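Local atomic coordinates of polyketide synthase associated protein 5 (Mycobacterium tuberculosis, PDB entry 1Q9J), a protein that probably catalyses transfer of mycocerosic acyl chains from their synthase to phthiocerol and related diols, the final step in making dimycocerosate ester lipids. Residues A[220-225]-A[409-414]; A[233-238]-A[303-308]; A[43-48]-A[153-158]. All blocks are in the same frame, centred on the assembly; numbering follows the deposited sequence.

Interaction 1: A[220-225]-A[409-414]; sequences KQQTSD and LLCTVP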
loop_
_atom_site.group_PDB
_atom_site.type_symbol
_atom_site.label_atom_id
_atom_site.label_comp_id
_atom_site.label_asym_id
_atom_site.label_seq_id
_atom_site.Cartn_x
_atom_site.Cartn_y
_atom_site.Cartn_z
ATOM N N LYS A 220 13.575 11.516 -15.846
ATOM C CA LYS A 220 12.360 12.099 -16.401
ATOM C C LYS A 220 12.210 11.620 -17.839
ATOM O O LYS A 220 11.099 11.414 -18.323
ATOM C CB LYS A 220 12.443 13.627 -16.372
ATOM C CG LYS A 220 12.407 14.227 -14.973
ATOM C CD LYS A 220 13.102 15.582 -14.938
ATOM C CE LYS A 220 14.616 15.425 -15.143
ATOM N NZ LYS A 220 15.353 16.727 -15.137
ATOM N N GLN A 221 13.336 11.431 -18.520
ATOM C CA GLN A 221 13.297 10.968 -19.896
ATOM C C GLN A 221 12.980 9.484 -19.996
ATOM O O GLN A 221 11.990 9.113 -20.615
ATOM C CB GLN A 221 14.615 11.259 -20.612
ATOM C CG GLN A 221 14.583 12.506 -21.488
ATOM C CD GLN A 221 13.310 12.607 -22.326
ATOM O OE1 GLN A 221 12.295 13.143 -21.870
ATOM N NE2 GLN A 221 13.354 12.074 -23.547
ATOM N N GLN A 222 13.811 8.638 -19.397
ATOM C CA GLN A 222 13.580 7.200 -19.454
ATOM C C GLN A 222 12.138 6.842 -19.121
ATOM O O GLN A 222 11.612 5.838 -19.605
ATOM C CB GLN A 222 14.499 6.462 -18.490
ATOM C CG GLN A 222 15.929 6.375 -18.915
ATOM C CD GLN A 222 16.778 5.815 -17.806
ATOM O OE1 GLN A 222 16.848 6.390 -16.718
ATOM N NE2 GLN A 222 17.425 4.686 -18.066
ATOM N N THR A 223 11.501 7.647 -18.275
ATOM C CA THR A 223 10.109 7.391 -17.914
ATOM C C THR A 223 9.283 7.656 -19.177
ATOM O O THR A 223 8.637 6.744 -19.699
ATOM C CB THR A 223 9.632 8.318 -16.749
ATOM O OG1 THR A 223 10.525 8.182 -15.638
ATOM C CG2 THR A 223 8.237 7.927 -16.281
ATOM N N SER A 224 9.343 8.892 -19.677
ATOM C CA SER A 224 8.617 9.302 -20.885
ATOM C C SER A 224 8.768 8.320 -22.043
ATOM O O SER A 224 7.859 8.160 -22.861
ATOM C CB SER A 224 9.077 10.691 -21.333
ATOM O OG SER A 224 8.705 11.659 -20.368
ATOM N N ASP A 225 9.927 7.674 -22.103
ATOM C CA ASP A 225 10.233 6.690 -23.131
ATOM C C ASP A 225 9.403 5.444 -22.888
ATOM O O ASP A 225 8.842 4.865 -23.817
ATOM C CB ASP A 225 11.717 6.323 -23.074
ATOM C CG ASP A 225 12.573 7.186 -23.984
ATOM O OD1 ASP A 225 12.398 8.430 -23.993
ATOM O OD2 ASP A 225 13.434 6.606 -24.682
ATOM N N LEU A 409 15.775 -3.283 -17.891
ATOM C CA LEU A 409 14.794 -3.856 -18.805
ATOM C C LEU A 409 13.713 -2.855 -19.204
ATOM O O LEU A 409 13.182 -2.923 -20.311
ATOM C CB LEU A 409 14.152 -5.098 -18.187
ATOM C CG LEU A 409 13.275 -5.961 -19.092
ATOM C CD1 LEU A 409 14.008 -6.288 -20.372
ATOM C CD2 LEU A 409 12.898 -7.238 -18.351
ATOM N N LEU A 410 13.390 -1.924 -18.312
ATOM C CA LEU A 410 12.377 -0.920 -18.618
ATOM C C LEU A 410 12.957 0.213 -19.457
ATOM O O LEU A 410 12.229 1.105 -19.909
ATOM C CB LEU A 410 11.771 -0.348 -17.328
ATOM C CG LEU A 410 10.829 -1.237 -16.510
ATOM C CD1 LEU A 410 10.374 -0.481 -15.277
ATOM C CD2 LEU A 410 9.627 -1.643 -17.354
ATOM N N CYS A 411 14.270 0.176 -19.667
ATOM C CA CYS A 411 14.963 1.208 -20.448
ATOM C C CYS A 411 15.388 0.667 -21.801
ATOM O O CYS A 411 15.779 1.419 -22.692
ATOM C CB CYS A 411 16.200 1.690 -19.689
ATOM S SG CYS A 411 15.859 2.231 -18.001
ATOM N N THR A 412 15.298 -0.651 -21.931
ATOM C CA THR A 412 15.662 -1.355 -23.148
ATOM C C THR A 412 14.463 -1.513 -24.086
ATOM O O THR A 412 14.526 -1.153 -25.261
ATOM C CB THR A 412 16.216 -2.757 -22.807
ATOM O OG1 THR A 412 17.426 -2.621 -22.055
ATOM C CG2 THR A 412 16.489 -3.554 -24.068
ATOM N N VAL A 413 13.373 -2.054 -23.554
ATOM C CA VAL A 413 12.161 -2.294 -24.327
ATOM C C VAL A 413 11.644 -1.108 -25.148
ATOM O O VAL A 413 11.269 -1.270 -26.311
ATOM C CB VAL A 413 11.023 -2.781 -23.408
ATOM C CG1 VAL A 413 9.829 -3.211 -24.242
ATOM C CG2 VAL A 413 11.511 -3.933 -22.546
ATOM N N PRO A 414 11.619 0.097 -24.562
ATOM C CA PRO A 414 11.128 1.267 -25.297
ATOM C C PRO A 414 11.965 1.667 -26.510
ATOM O O PRO A 414 11.425 2.111 -27.528
ATOM C CB PRO A 414 11.094 2.354 -24.225
ATOM C CG PRO A 414 12.237 1.982 -23.347
ATOM C CD PRO A 414 12.078 0.483 -23.217
#

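Interaction 2: A[233-238]-A[303-308]; sequences HRLSLN and LASDIV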
loop_
_atom_site.group_PDB
_atom_site.type_symbol
_atom_site.label_atom_id
_atom_site.label_comp_id
_atom_site.label_asym_id
_atom_site.label_seq_id
_atom_site.Cartn_x
_atom_site.Cartn_y
_atom_site.Cartn_z
ATOM N N HIS A 233 0.978 0.626 -27.470
ATOM C CA HIS A 233 0.698 -0.802 -27.459
ATOM C C HIS A 233 -0.582 -1.030 -26.672
ATOM O O HIS A 233 -0.860 -2.140 -26.214
ATOM C CB HIS A 233 1.853 -1.567 -26.811
ATOM C CG HIS A 233 3.031 -1.764 -27.714
ATOM N ND1 HIS A 233 3.079 -2.759 -28.665
ATOM C CD2 HIS A 233 4.199 -1.085 -27.818
ATOM C CE1 HIS A 233 4.228 -2.688 -29.316
ATOM N NE2 HIS A 233 4.924 -1.680 -28.822
ATOM N N ARG A 234 -1.363 0.032 -26.519
ATOM C CA ARG A 234 -2.613 -0.045 -25.777
ATOM C C ARG A 234 -2.319 -0.695 -24.431
ATOM O O ARG A 234 -2.928 -1.703 -24.068
ATOM C CB ARG A 234 -3.652 -0.874 -26.545
ATOM C CG ARG A 234 -3.865 -0.438 -27.989
ATOM C CD ARG A 234 -4.982 -1.235 -28.645
ATOM N NE ARG A 234 -4.949 -1.113 -30.101
ATOM C CZ ARG A 234 -5.879 -1.600 -30.917
ATOM N NH1 ARG A 234 -6.935 -2.248 -30.426
ATOM N NH2 ARG A 234 -5.751 -1.438 -32.226
ATOM N N LEU A 235 -1.359 -0.115 -23.713
ATOM C CA LEU A 235 -0.951 -0.595 -22.398
ATOM C C LEU A 235 -0.680 0.593 -21.491
ATOM O O LEU A 235 -0.868 1.742 -21.893
ATOM C CB LEU A 235 0.303 -1.466 -22.505
ATOM C CG LEU A 235 0.101 -2.797 -23.228
ATOM C CD1 LEU A 235 1.416 -3.552 -23.294
ATOM C CD2 LEU A 235 -0.946 -3.622 -22.510
ATOM N N SER A 236 -0.236 0.300 -20.271
ATOM C CA SER A 236 0.062 1.313 -19.257
ATOM C C SER A 236 1.363 0.963 -18.546
ATOM O O SER A 236 1.775 -0.197 -18.538
ATOM C CB SER A 236 -1.050 1.342 -18.217
ATOM O OG SER A 236 -1.126 0.077 -17.583
ATOM N N LEU A 237 1.994 1.964 -17.938
ATOM C CA LEU A 237 3.242 1.760 -17.212
ATOM C C LEU A 237 3.152 0.551 -16.296
ATOM O O LEU A 237 3.986 -0.354 -16.353
ATOM C CB LEU A 237 3.576 2.992 -16.371
ATOM C CG LEU A 237 4.269 4.141 -17.099
ATOM C CD1 LEU A 237 4.298 5.386 -16.218
ATOM C CD2 LEU A 237 5.677 3.700 -17.469
ATOM N N ASN A 238 2.126 0.549 -15.452
ATOM C CA ASN A 238 1.891 -0.530 -14.496
ATOM C C ASN A 238 1.826 -1.879 -15.188
ATOM O O ASN A 238 2.425 -2.856 -14.731
ATOM C CB ASN A 238 0.582 -0.270 -13.753
ATOM C CG ASN A 238 0.476 1.161 -13.259
ATOM O OD1 ASN A 238 1.158 1.557 -12.310
ATOM N ND2 ASN A 238 -0.371 1.952 -13.915
ATOM N N LEU A 303 2.809 -10.679 -22.839
ATOM C CA LEU A 303 2.560 -10.942 -21.416
ATOM C C LEU A 303 1.720 -9.820 -20.795
ATOM O O LEU A 303 0.691 -10.073 -20.180
ATOM C CB LEU A 303 3.899 -11.065 -20.674
ATOM C CG LEU A 303 3.884 -11.484 -19.211
ATOM C CD1 LEU A 303 3.317 -12.877 -19.085
ATOM C CD2 LEU A 303 5.296 -11.421 -18.654
ATOM N N ALA A 304 2.175 -8.584 -20.971
ATOM C CA ALA A 304 1.480 -7.427 -20.440
ATOM C C ALA A 304 -0.003 -7.434 -20.800
ATOM O O ALA A 304 -0.865 -7.285 -19.928
ATOM C CB ALA A 304 2.127 -6.157 -20.956
ATOM N N SER A 305 -0.299 -7.615 -22.086
ATOM C CA SER A 305 -1.681 -7.614 -22.576
ATOM C C SER A 305 -2.524 -8.755 -22.037
ATOM O O SER A 305 -3.706 -8.577 -21.734
ATOM C CB SER A 305 -1.702 -7.649 -24.107
ATOM O OG SER A 305 -1.334 -6.380 -24.638
ATOM N N ASP A 306 -1.917 -9.929 -21.914
ATOM C CA ASP A 306 -2.645 -11.073 -21.407
ATOM C C ASP A 306 -3.078 -10.819 -19.962
ATOM O O ASP A 306 -4.207 -11.136 -19.570
ATOM C CB ASP A 306 -1.782 -12.325 -21.497
ATOM C CG ASP A 306 -2.550 -13.573 -21.143
ATOM O OD1 ASP A 306 -3.650 -13.785 -21.707
ATOM O OD2 ASP A 306 -2.059 -14.350 -20.300
ATOM N N ILE A 307 -2.177 -10.245 -19.170
ATOM C CA ILE A 307 -2.494 -9.938 -17.782
ATOM C C ILE A 307 -3.688 -8.988 -17.748
ATOM O O ILE A 307 -4.731 -9.302 -17.169
ATOM C CB ILE A 307 -1.309 -9.256 -17.054
ATOM C CG1 ILE A 307 -0.068 -10.144 -17.121
ATOM C CG2 ILE A 307 -1.677 -8.995 -15.583
ATOM C CD1 ILE A 307 1.139 -9.573 -16.402
ATOM N N VAL A 308 -3.526 -7.827 -18.375
ATOM C CA VAL A 308 -4.589 -6.842 -18.398
ATOM C C VAL A 308 -5.913 -7.417 -18.844
ATOM O O VAL A 308 -6.962 -7.044 -18.325
ATOM C CB VAL A 308 -4.314 -5.694 -19.350
ATOM C CG1 VAL A 308 -5.523 -4.771 -19.368
ATOM C CG2 VAL A 308 -3.079 -4.946 -18.940
#

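Interaction 3: A[43-48]-A[153-158]; sequences FDALLE and GPITPQ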
loop_
_atom_site.group_PDB
_atom_site.type_symbol
_atom_site.label_atom_id
_atom_site.label_comp_id
_atom_site.label_asym_id
_atom_site.label_seq_id
_atom_site.Cartn_x
_atom_site.Cartn_y
_atom_site.Cartn_z
ATOM N N PHE A 43 -3.205 17.729 12.667
ATOM C CA PHE A 43 -3.195 16.350 13.119
ATOM C C PHE A 43 -4.358 16.126 14.100
ATOM O O PHE A 43 -5.078 15.131 14.002
ATOM C CB PHE A 43 -1.852 16.018 13.782
ATOM C CG PHE A 43 -1.741 14.590 14.232
ATOM C CD1 PHE A 43 -1.889 13.543 13.333
ATOM C CD2 PHE A 43 -1.499 14.287 15.561
ATOM C CE1 PHE A 43 -1.793 12.210 13.754
ATOM C CE2 PHE A 43 -1.404 12.958 15.989
ATOM C CZ PHE A 43 -1.550 11.922 15.083
ATOM N N ASP A 44 -4.558 17.058 15.033
ATOM C CA ASP A 44 -5.658 16.931 16.001
ATOM C C ASP A 44 -7.016 16.986 15.299
ATOM O O ASP A 44 -7.943 16.254 15.667
ATOM C CB ASP A 44 -5.609 18.043 17.064
ATOM C CG ASP A 44 -4.464 17.867 18.057
ATOM O OD1 ASP A 44 -4.257 16.737 18.561
ATOM O OD2 ASP A 44 -3.791 18.866 18.360
ATOM N N ALA A 45 -7.137 17.870 14.305
ATOM C CA ALA A 45 -8.388 18.038 13.541
ATOM C C ALA A 45 -8.689 16.755 12.763
ATOM O O ALA A 45 -9.827 16.283 12.730
ATOM C CB ALA A 45 -8.263 19.222 12.576
ATOM N N LEU A 46 -7.647 16.205 12.147
ATOM C CA LEU A 46 -7.757 14.973 11.394
ATOM C C LEU A 46 -8.291 13.885 12.327
ATOM O O LEU A 46 -9.296 13.234 12.033
ATOM C CB LEU A 46 -6.386 14.567 10.862
ATOM C CG LEU A 46 -6.291 13.272 10.048
ATOM C CD1 LEU A 46 -6.336 13.605 8.551
ATOM C CD2 LEU A 46 -4.989 12.553 10.386
ATOM N N LEU A 47 -7.625 13.692 13.459
ATOM C CA LEU A 47 -8.058 12.681 14.408
ATOM C C LEU A 47 -9.506 12.826 14.819
ATOM O O LEU A 47 -10.167 11.838 15.108
ATOM C CB LEU A 47 -7.194 12.706 15.659
ATOM C CG LEU A 47 -6.230 11.520 15.715
ATOM C CD1 LEU A 47 -5.297 11.689 16.893
ATOM C CD2 LEU A 47 -7.018 10.222 15.821
ATOM N N GLU A 48 -10.012 14.049 14.853
ATOM C CA GLU A 48 -11.393 14.218 15.245
ATOM C C GLU A 48 -12.323 13.809 14.126
ATOM O O GLU A 48 -13.496 13.532 14.358
ATOM C CB GLU A 48 -11.650 15.656 15.641
ATOM C CG GLU A 48 -11.083 15.991 16.993
ATOM C CD GLU A 48 -11.157 17.463 17.284
ATOM O OE1 GLU A 48 -10.441 18.234 16.610
ATOM O OE2 GLU A 48 -11.941 17.851 18.174
ATOM N N GLY A 153 -9.620 23.925 9.100
ATOM C CA GLY A 153 -10.771 23.488 8.340
ATOM C C GLY A 153 -11.795 22.883 9.269
ATOM O O GLY A 153 -11.458 22.509 10.391
ATOM N N PRO A 154 -13.061 22.781 8.832
ATOM C CA PRO A 154 -14.175 22.213 9.605
ATOM C C PRO A 154 -14.002 20.718 9.888
ATOM O O PRO A 154 -13.370 20.004 9.109
ATOM C CB PRO A 154 -15.389 22.509 8.723
ATOM C CG PRO A 154 -14.806 22.480 7.338
ATOM C CD PRO A 154 -13.526 23.246 7.513
ATOM N N ILE A 155 -14.566 20.263 11.005
ATOM C CA ILE A 155 -14.465 18.870 11.423
ATOM C C ILE A 155 -15.809 18.149 11.517
ATOM O O ILE A 155 -16.663 18.525 12.318
ATOM C CB ILE A 155 -13.805 18.750 12.821
ATOM C CG1 ILE A 155 -12.421 19.379 12.816
ATOM C CG2 ILE A 155 -13.728 17.276 13.244
ATOM C CD1 ILE A 155 -11.727 19.311 14.180
ATOM N N THR A 156 -15.993 17.121 10.697
ATOM C CA THR A 156 -17.211 16.323 10.728
ATOM C C THR A 156 -16.719 14.902 10.949
ATOM O O THR A 156 -16.203 14.261 10.035
ATOM C CB THR A 156 -17.984 16.361 9.397
ATOM O OG1 THR A 156 -18.114 17.716 8.954
ATOM C CG2 THR A 156 -19.375 15.757 9.574
ATOM N N PRO A 157 -16.850 14.398 12.179
ATOM C CA PRO A 157 -16.415 13.046 12.524
ATOM C C PRO A 157 -17.179 11.961 11.798
ATOM O O PRO A 157 -18.408 12.000 11.706
ATOM C CB PRO A 157 -16.604 12.999 14.037
ATOM C CG PRO A 157 -17.736 13.937 14.264
ATOM C CD PRO A 157 -17.366 15.088 13.370
ATOM N N GLN A 158 -16.436 10.985 11.288
ATOM C CA GLN A 158 -17.026 9.877 10.536
ATOM C C GLN A 158 -17.130 8.623 11.399
ATOM O O GLN A 158 -16.346 8.438 12.336
ATOM C CB GLN A 158 -16.181 9.581 9.303
ATOM C CG GLN A 158 -15.706 10.802 8.552
ATOM C CD GLN A 158 -14.666 10.430 7.524
ATOM O OE1 GLN A 158 -14.253 9.275 7.448
ATOM N NE2 GLN A 158 -14.232 11.397 6.726
#

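Interaction 1: A[220-225]-A[409-414]
Two residue pairs bring the segments together: the CA atoms of Gln222 and Cys411 lie 6.2 Å apart, and those of Asp225 and Pro414 5.9 Å, so one face of helix 220-230 meets segment 409-414, which comes from helix 399-412 and includes Pro414. At the second pair, the CB bond of Pro414 points toward helix 220-230, and Pro414 CB sits 3.4 Å from Asp225 O. The CB atoms of Asp225 and Pro414 approach to 4.2 Å. At the first pair, Gln222 places CG anti to the carbonyl carbon (chi1 -74°) and runs extended from there, which brings its amide end near Cys411. The modelled distance between Gln222 NE2 and Cys411 SG is doubtful, and nothing is rested on it. Gln222 OE1 is hydrogen-bonded to Ser219 OG, giving the amide a polar partner at its own helix start. Beneath this surface layer, Leu410 touches Leu226 and reaches Leu388 and Ile390 of strand 387-393, so the C-terminal helix is also seated on the six-stranded sheet. With no hydrogen bond crossing between the segments, their mutual hold rests on van der Waals packing over 184 Å² of buried surface.

Interaction 2: A[233-238]-A[303-308]
Leu235 lays its forked end over one side of helix 300-317, with its two methyls on different residues. Leu235 CD1 meets Ala304 CB at 3.6 Å. Leu235 CD2 lies 3.5 Å from Ser305 OG and, more loosely, 4.4 Å from Val308 CG2. The leucine bond from backbone to CB points toward the helix; CG stands anti to the carbonyl carbon (chi1 -67°) and chi2 is near 179°, which spreads the methyls along adjacent positions of the helical surface. Ala304 and Val308 are four residues apart, about one turn, and the two methyls face toward both, firmly at Ala304 and loosely at Val308. Ser305 OG has a weak hydrogen bond to Val301 O one turn back, consistent with the hydroxyl being occupied within its own helix while its flank packs against the leucine. The leucine belongs to the link joining helices 220-230 and 237-253 in the C-terminal of the enzyme's two related domains. Immediately after it, Ser236 takes the N-cap position of helix 237-253, where its OG accepts from Ala239 N, fixing the point at which the link turns into helix. Ala239 in turn touches Val308, so the start of helix 237-253 continues the same interface. Val308 also has its side chain about 3 Å from that of Arg312, thought, by similarity, to matter for recognition of the synthase's acyl carrier protein domain.

Interaction 3: A[43-48]-A[153-158]
Ile155 and Glu48 cross obliquely, the isoleucine reaching in from an irregular strip of chain and the glutamate lying over it from helix 36-49. The two segments belong to the N-terminal of the two related domains of this member of the CoA-dependent acyltransferase superfamily, which carries the HHxxxDG motif; helix 129-148 follows that motif, and the strip 153-158 comes after the helix and passes back along the side of helix 36-49. Ile155 points its CB toward the helix, and its two branches do different work. CG1 stands anti to the carbonyl carbon (chi1 -58°) and chi2 is extended at 179°, carrying Ile155 CD1 onto Ala45, 3.6 Å from Ala45 CA and 3.8 Å from Ala45 CB. On the shorter branch, Ile155 CG2 rests against Glu48 CB at 3.6 Å. The extended chain of Glu48 then brings its carboxylate carbon CD to 3.7 Å from Ile155 CD1, so the methyl is flanked by the alanine and by the glutamate's end. Arg142 of helix 129-148 touches both Ala45 and Ile155, making a third participant in this patch. Further along, Gln158 makes backbone hydrogen bonds with Thr49, tying the strip to helix 36-49. Between these two regions the ring of Pro157 passes close to the helix, with Pro157 CB 3.2 Å from the backbone O of Glu48.

How the interactions relate
From the N terminus, interaction 3 closes first: helix 36-49 is rejoined 105 residues later by segment 153-158, a loop completed within the N-terminal domain. Interactions 1 and 2 both open after it has closed. Interaction 1 opens at 220-225 and closes only near the chain end, at 409-414. Interaction 2, from 233-238 to 303-308, falls wholly within that span and crosses nothing. Their centres are 15 Å apart, and helices 220-230 and 237-253 follow each other in the chain: interaction 1 ties the former to the C-terminal helix, and interaction 2 ties the link leading into helix 237-253 to helix 300-317. Interaction 3 lies about 40 Å from interaction 2, centre to centre, on the opposite side of the molecule.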